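Local coordinates for protein vanadium-dependent haloperoxidase (Zobellia galactanivorans, PDB 4CIT) that probably catalyses vanadate-dependent oxidation of iodide by hydrogen peroxide, as a bacterial vanadium iodoperoxidase, at residues W206-A217 / V319-D330. Residues are numbered along the deposited sequence; the frame is centred on the assembly and turned at random.
Sequences WNKIRPFVLDSA and VAMADAFISCWD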
loop_
_atom_site.group_PDB
_atom_site.type_symbol
_atom_site.label_atom_id
_atom_site.label_comp_id
_atom_site.label_asym_id
_atom_site.label_seq_id
_atom_site.Cartn_x
_atom_site.Cartn_y
_atom_site.Cartn_z
ATOM N N TRP A 206 13.953 4.049 -4.545
ATOM C CA TRP A 206 12.644 3.481 -4.917
ATOM C C TRP A 206 12.141 4.108 -6.192
ATOM O O TRP A 206 11.434 3.423 -6.946
ATOM C CB TRP A 206 11.635 3.633 -3.798
ATOM C CG TRP A 206 10.537 2.669 -3.846
ATOM C CD1 TRP A 206 9.230 2.908 -4.160
ATOM C CD2 TRP A 206 10.682 1.258 -3.725
ATOM N NE1 TRP A 206 8.514 1.710 -4.188
ATOM C CE2 TRP A 206 9.415 0.680 -3.970
ATOM C CE3 TRP A 206 11.802 0.396 -3.480
ATOM C CZ2 TRP A 206 9.218 -0.693 -3.894
ATOM C CZ3 TRP A 206 11.597 -0.968 -3.433
ATOM C CH2 TRP A 206 10.334 -1.501 -3.692
ATOM N N ASN A 207 12.581 5.351 -6.543
ATOM C CA ASN A 207 12.242 5.928 -7.808
ATOM C C ASN A 207 12.812 5.257 -9.033
ATOM O O ASN A 207 12.490 5.667 -10.154
ATOM C CB ASN A 207 12.438 7.437 -7.795
ATOM C CG ASN A 207 13.836 7.837 -7.764
ATOM O OD1 ASN A 207 14.741 6.996 -7.537
ATOM N ND2 ASN A 207 14.081 9.166 -7.961
ATOM N N LYS A 208 13.660 4.255 -8.822
ATOM C CA LYS A 208 14.230 3.493 -9.948
ATOM C C LYS A 208 13.518 2.172 -10.203
ATOM O O LYS A 208 13.920 1.444 -11.113
ATOM C CB LYS A 208 15.696 3.228 -9.693
ATOM C CG LYS A 208 16.496 4.470 -9.516
ATOM C CD LYS A 208 16.587 5.312 -10.717
ATOM C CE LYS A 208 17.500 6.539 -10.453
ATOM N NZ LYS A 208 16.777 7.806 -10.841
ATOM N N ILE A 209 12.455 1.897 -9.464
ATOM C CA ILE A 209 11.617 0.686 -9.682
ATOM C C ILE A 209 10.708 1.017 -10.882
ATOM O O ILE A 209 10.204 2.128 -11.028
ATOM C CB ILE A 209 10.760 0.427 -8.420
ATOM C CG1 ILE A 209 11.666 0.200 -7.161
ATOM C CG2 ILE A 209 9.847 -0.773 -8.723
ATOM C CD1 ILE A 209 12.552 -1.011 -7.284
ATOM N N ARG A 210 10.466 0.048 -11.750
ATOM C CA ARG A 210 9.484 0.192 -12.808
ATOM C C ARG A 210 8.106 0.479 -12.303
ATOM O O ARG A 210 7.522 -0.352 -11.601
ATOM C CB ARG A 210 9.453 -1.102 -13.607
ATOM C CG ARG A 210 8.568 -1.041 -14.892
ATOM C CD ARG A 210 8.406 -2.373 -15.534
ATOM N NE ARG A 210 7.825 -3.360 -14.606
ATOM C CZ ARG A 210 8.011 -4.661 -14.651
ATOM N NH1 ARG A 210 8.742 -5.221 -15.586
ATOM N NH2 ARG A 210 7.392 -5.412 -13.810
ATOM N N PRO A 211 7.518 1.632 -12.652
ATOM C CA PRO A 211 6.130 1.797 -12.245
ATOM C C PRO A 211 5.155 0.911 -13.032
ATOM O O PRO A 211 5.468 0.446 -14.162
ATOM C CB PRO A 211 5.845 3.262 -12.567
ATOM C CG PRO A 211 7.065 3.855 -13.112
ATOM C CD PRO A 211 8.024 2.742 -13.450
ATOM N N PHE A 212 4.026 0.571 -12.444
ATOM C CA PHE A 212 2.982 -0.184 -13.180
ATOM C C PHE A 212 2.251 0.585 -14.244
ATOM O O PHE A 212 2.008 0.064 -15.341
ATOM C CB PHE A 212 1.947 -0.717 -12.163
ATOM C CG PHE A 212 2.444 -1.840 -11.316
ATOM C CD1 PHE A 212 2.598 -3.132 -11.834
ATOM C CD2 PHE A 212 2.821 -1.642 -9.998
ATOM C CE1 PHE A 212 3.019 -4.168 -11.006
ATOM C CE2 PHE A 212 3.326 -2.683 -9.190
ATOM C CZ PHE A 212 3.335 -3.983 -9.698
ATOM N N VAL A 213 1.838 1.822 -13.932
ATOM C CA VAL A 213 0.941 2.635 -14.797
ATOM C C VAL A 213 1.567 3.988 -15.205
ATOM O O VAL A 213 1.320 4.570 -16.300
ATOM C CB VAL A 213 -0.390 2.940 -14.026
ATOM C CG1 VAL A 213 -1.425 3.500 -14.943
ATOM C CG2 VAL A 213 -0.958 1.709 -13.310
ATOM N N LEU A 214 2.389 4.553 -14.318
ATOM C CA LEU A 214 2.992 5.862 -14.581
ATOM C C LEU A 214 3.841 5.790 -15.815
ATOM O O LEU A 214 4.444 4.743 -16.110
ATOM C CB LEU A 214 3.899 6.333 -13.483
ATOM C CG LEU A 214 3.289 6.396 -12.085
ATOM C CD1 LEU A 214 4.333 6.834 -11.063
ATOM C CD2 LEU A 214 2.077 7.269 -12.116
ATOM N N ASP A 215 3.875 6.905 -16.532
ATOM C CA ASP A 215 4.829 7.040 -17.645
ATOM C C ASP A 215 6.266 7.180 -17.174
ATOM O O ASP A 215 7.226 6.747 -17.851
ATOM C CB ASP A 215 4.425 8.226 -18.502
ATOM C CG ASP A 215 3.060 8.034 -19.149
ATOM O OD1 ASP A 215 2.774 6.932 -19.671
ATOM O OD2 ASP A 215 2.252 9.013 -19.105
ATOM N N SER A 216 6.441 7.734 -15.956
ATOM C CA SER A 216 7.759 7.816 -15.328
ATOM C C SER A 216 7.556 8.071 -13.884
ATOM O O SER A 216 6.514 8.555 -13.512
ATOM C CB SER A 216 8.651 8.910 -15.896
ATOM O OG SER A 216 8.212 10.188 -15.467
ATOM N N ALA A 217 8.582 7.770 -13.098
ATOM C CA ALA A 217 8.470 7.964 -11.642
ATOM C C ALA A 217 8.069 9.369 -11.227
ATOM O O ALA A 217 7.426 9.567 -10.221
ATOM C CB ALA A 217 9.751 7.536 -10.948
ATOM N N VAL A 319 -2.226 -1.741 -7.322
ATOM C CA VAL A 319 -1.452 -1.112 -8.374
ATOM C C VAL A 319 -1.300 0.410 -8.206
ATOM O O VAL A 319 -0.204 0.967 -8.251
ATOM C CB VAL A 319 -2.018 -1.473 -9.738
ATOM C CG1 VAL A 319 -1.390 -0.646 -10.803
ATOM C CG2 VAL A 319 -1.798 -2.980 -9.986
ATOM N N ALA A 320 -2.398 1.079 -7.879
ATOM C CA ALA A 320 -2.326 2.485 -7.589
ATOM C C ALA A 320 -1.383 2.778 -6.405
ATOM O O ALA A 320 -0.608 3.770 -6.510
ATOM C CB ALA A 320 -3.697 3.068 -7.371
ATOM N N MET A 321 -1.489 2.048 -5.292
ATOM C CA MET A 321 -0.649 2.325 -4.163
ATOM C C MET A 321 0.841 2.120 -4.469
ATOM O O MET A 321 1.691 2.825 -3.893
ATOM C CB MET A 321 -1.076 1.522 -2.963
ATOM C CG MET A 321 -2.366 2.028 -2.355
ATOM S SD MET A 321 -2.773 1.195 -0.768
ATOM C CE MET A 321 -3.504 -0.265 -1.269
ATOM N N ALA A 322 1.163 1.108 -5.268
ATOM C CA ALA A 322 2.571 0.797 -5.565
ATOM C C ALA A 322 3.078 2.002 -6.374
ATOM O O ALA A 322 4.194 2.539 -6.051
ATOM C CB ALA A 322 2.703 -0.467 -6.352
ATOM N N ASP A 323 2.286 2.534 -7.324
ATOM C CA ASP A 323 2.724 3.731 -8.080
ATOM C C ASP A 323 2.786 5.002 -7.187
ATOM O O ASP A 323 3.694 5.833 -7.315
ATOM C CB ASP A 323 1.920 3.924 -9.381
ATOM C CG ASP A 323 2.420 2.954 -10.540
ATOM O OD1 ASP A 323 3.307 2.009 -10.263
ATOM O OD2 ASP A 323 1.932 3.202 -11.682
ATOM N N ALA A 324 1.896 5.072 -6.220
ATOM C CA ALA A 324 1.899 6.184 -5.256
ATOM C C ALA A 324 3.204 6.213 -4.411
ATOM O O ALA A 324 3.839 7.293 -4.185
ATOM C CB ALA A 324 0.691 6.127 -4.392
ATOM N N PHE A 325 3.689 5.046 -3.976
ATOM C CA PHE A 325 4.950 4.972 -3.257
ATOM C C PHE A 325 6.107 5.429 -4.139
ATOM O O PHE A 325 7.040 6.032 -3.634
ATOM C CB PHE A 325 5.151 3.608 -2.617
ATOM C CG PHE A 325 4.543 3.473 -1.273
ATOM C CD1 PHE A 325 5.156 4.081 -0.197
ATOM C CD2 PHE A 325 3.406 2.701 -1.080
ATOM C CE1 PHE A 325 4.591 3.948 1.056
ATOM C CE2 PHE A 325 2.907 2.487 0.200
ATOM C CZ PHE A 325 3.498 3.151 1.253
ATOM N N ILE A 326 6.158 4.973 -5.398
ATOM C CA ILE A 326 7.225 5.407 -6.284
ATOM C C ILE A 326 7.211 6.949 -6.458
ATOM O O ILE A 326 8.243 7.600 -6.332
ATOM C CB ILE A 326 7.085 4.745 -7.645
ATOM C CG1 ILE A 326 7.360 3.249 -7.417
ATOM C CG2 ILE A 326 8.068 5.348 -8.658
ATOM C CD1 ILE A 326 7.136 2.367 -8.639
ATOM N N SER A 327 6.006 7.498 -6.707
ATOM C CA SER A 327 5.835 8.952 -6.856
ATOM C C SER A 327 6.280 9.697 -5.574
ATOM O O SER A 327 6.973 10.727 -5.648
ATOM C CB SER A 327 4.382 9.239 -7.229
ATOM O OG SER A 327 4.162 10.621 -7.413
ATOM N N CYS A 328 5.883 9.200 -4.415
ATOM C CA CYS A 328 6.186 9.874 -3.175
ATOM C C CYS A 328 7.665 9.776 -2.826
ATOM O O CYS A 328 8.314 10.811 -2.539
ATOM C CB CYS A 328 5.347 9.289 -2.087
ATOM S SG CYS A 328 5.719 10.043 -0.464
ATOM N N TRP A 329 8.254 8.585 -2.931
ATOM C CA TRP A 329 9.690 8.394 -2.700
ATOM C C TRP A 329 10.591 9.169 -3.703
ATOM O O TRP A 329 11.658 9.660 -3.350
ATOM C CB TRP A 329 10.080 6.930 -2.627
ATOM C CG TRP A 329 10.290 6.471 -1.229
ATOM C CD1 TRP A 329 11.490 6.060 -0.663
ATOM C CD2 TRP A 329 9.326 6.463 -0.141
ATOM N NE1 TRP A 329 11.328 5.823 0.660
ATOM C CE2 TRP A 329 10.008 6.021 1.014
ATOM C CE3 TRP A 329 7.979 6.760 -0.053
ATOM C CZ2 TRP A 329 9.373 5.869 2.227
ATOM C CZ3 TRP A 329 7.351 6.617 1.150
ATOM C CH2 TRP A 329 8.044 6.222 2.286
ATOM N N ASP A 330 10.139 9.305 -4.934
ATOM C CA ASP A 330 10.746 10.180 -5.947
ATOM C C ASP A 330 10.892 11.604 -5.400
ATOM O O ASP A 330 11.974 12.243 -5.477
ATOM C CB ASP A 330 9.929 10.183 -7.302
ATOM C CG ASP A 330 10.544 11.025 -8.354
ATOM O OD1 ASP A 330 11.708 10.661 -8.747
ATOM O OD2 ASP A 330 9.995 12.105 -8.688
HETATM O O HOH W 1 5.977 0.670 -5.101
HETATM O O HOH W 2 13.530 7.508 -4.481
HETATM O O HOH W 3 5.726 11.507 -9.403
#
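Asn207, Pro211 and Ala217 bring the irregular segment 206-217 against segment 319-330 of helix 307-335, with CA atoms 4.9 Å apart at Asn207 and Asp330 and 5.7 Å at Pro211 and Asp323. The carboxylate of Asp323 accepts three consecutive backbone N-H groups: OD1 takes Phe212 N at 2.7 Å through its syn lone pair, OD2 takes Val213 N at 2.6 Å likewise, and Leu214 N reaches OD2 on the syn side from well out of the carboxylate plane. With Asp323 replaced by an alanine, these three amides would probably lose their shared acceptor, leaving the bend less firmly held, though Asn92 still binds Pro211 O and Leu214 O. Ile326 packs between Trp206, Pro211 and Ala217: CG1, beside the backbone N (chi1 -67°), lies 3.8 Å from Trp206 NE1 and carries CD1 to Pro211 CA, while CG2 meets Ala217 CB at 3.6 Å. The Trp206 edge points toward the Trp329 face, offset, with planes at 77°, and a water links NE1 to Ala322 O. Asn207 ND2 gives Asp330 OD1 a nearly straight bond (166°) on its anti side; OD2 pairs with Arg334. This buried contact packs a long loop on a helix of the PAP2-type fold, whose Trp329 side chain lies about 5 Å from bound vanadate.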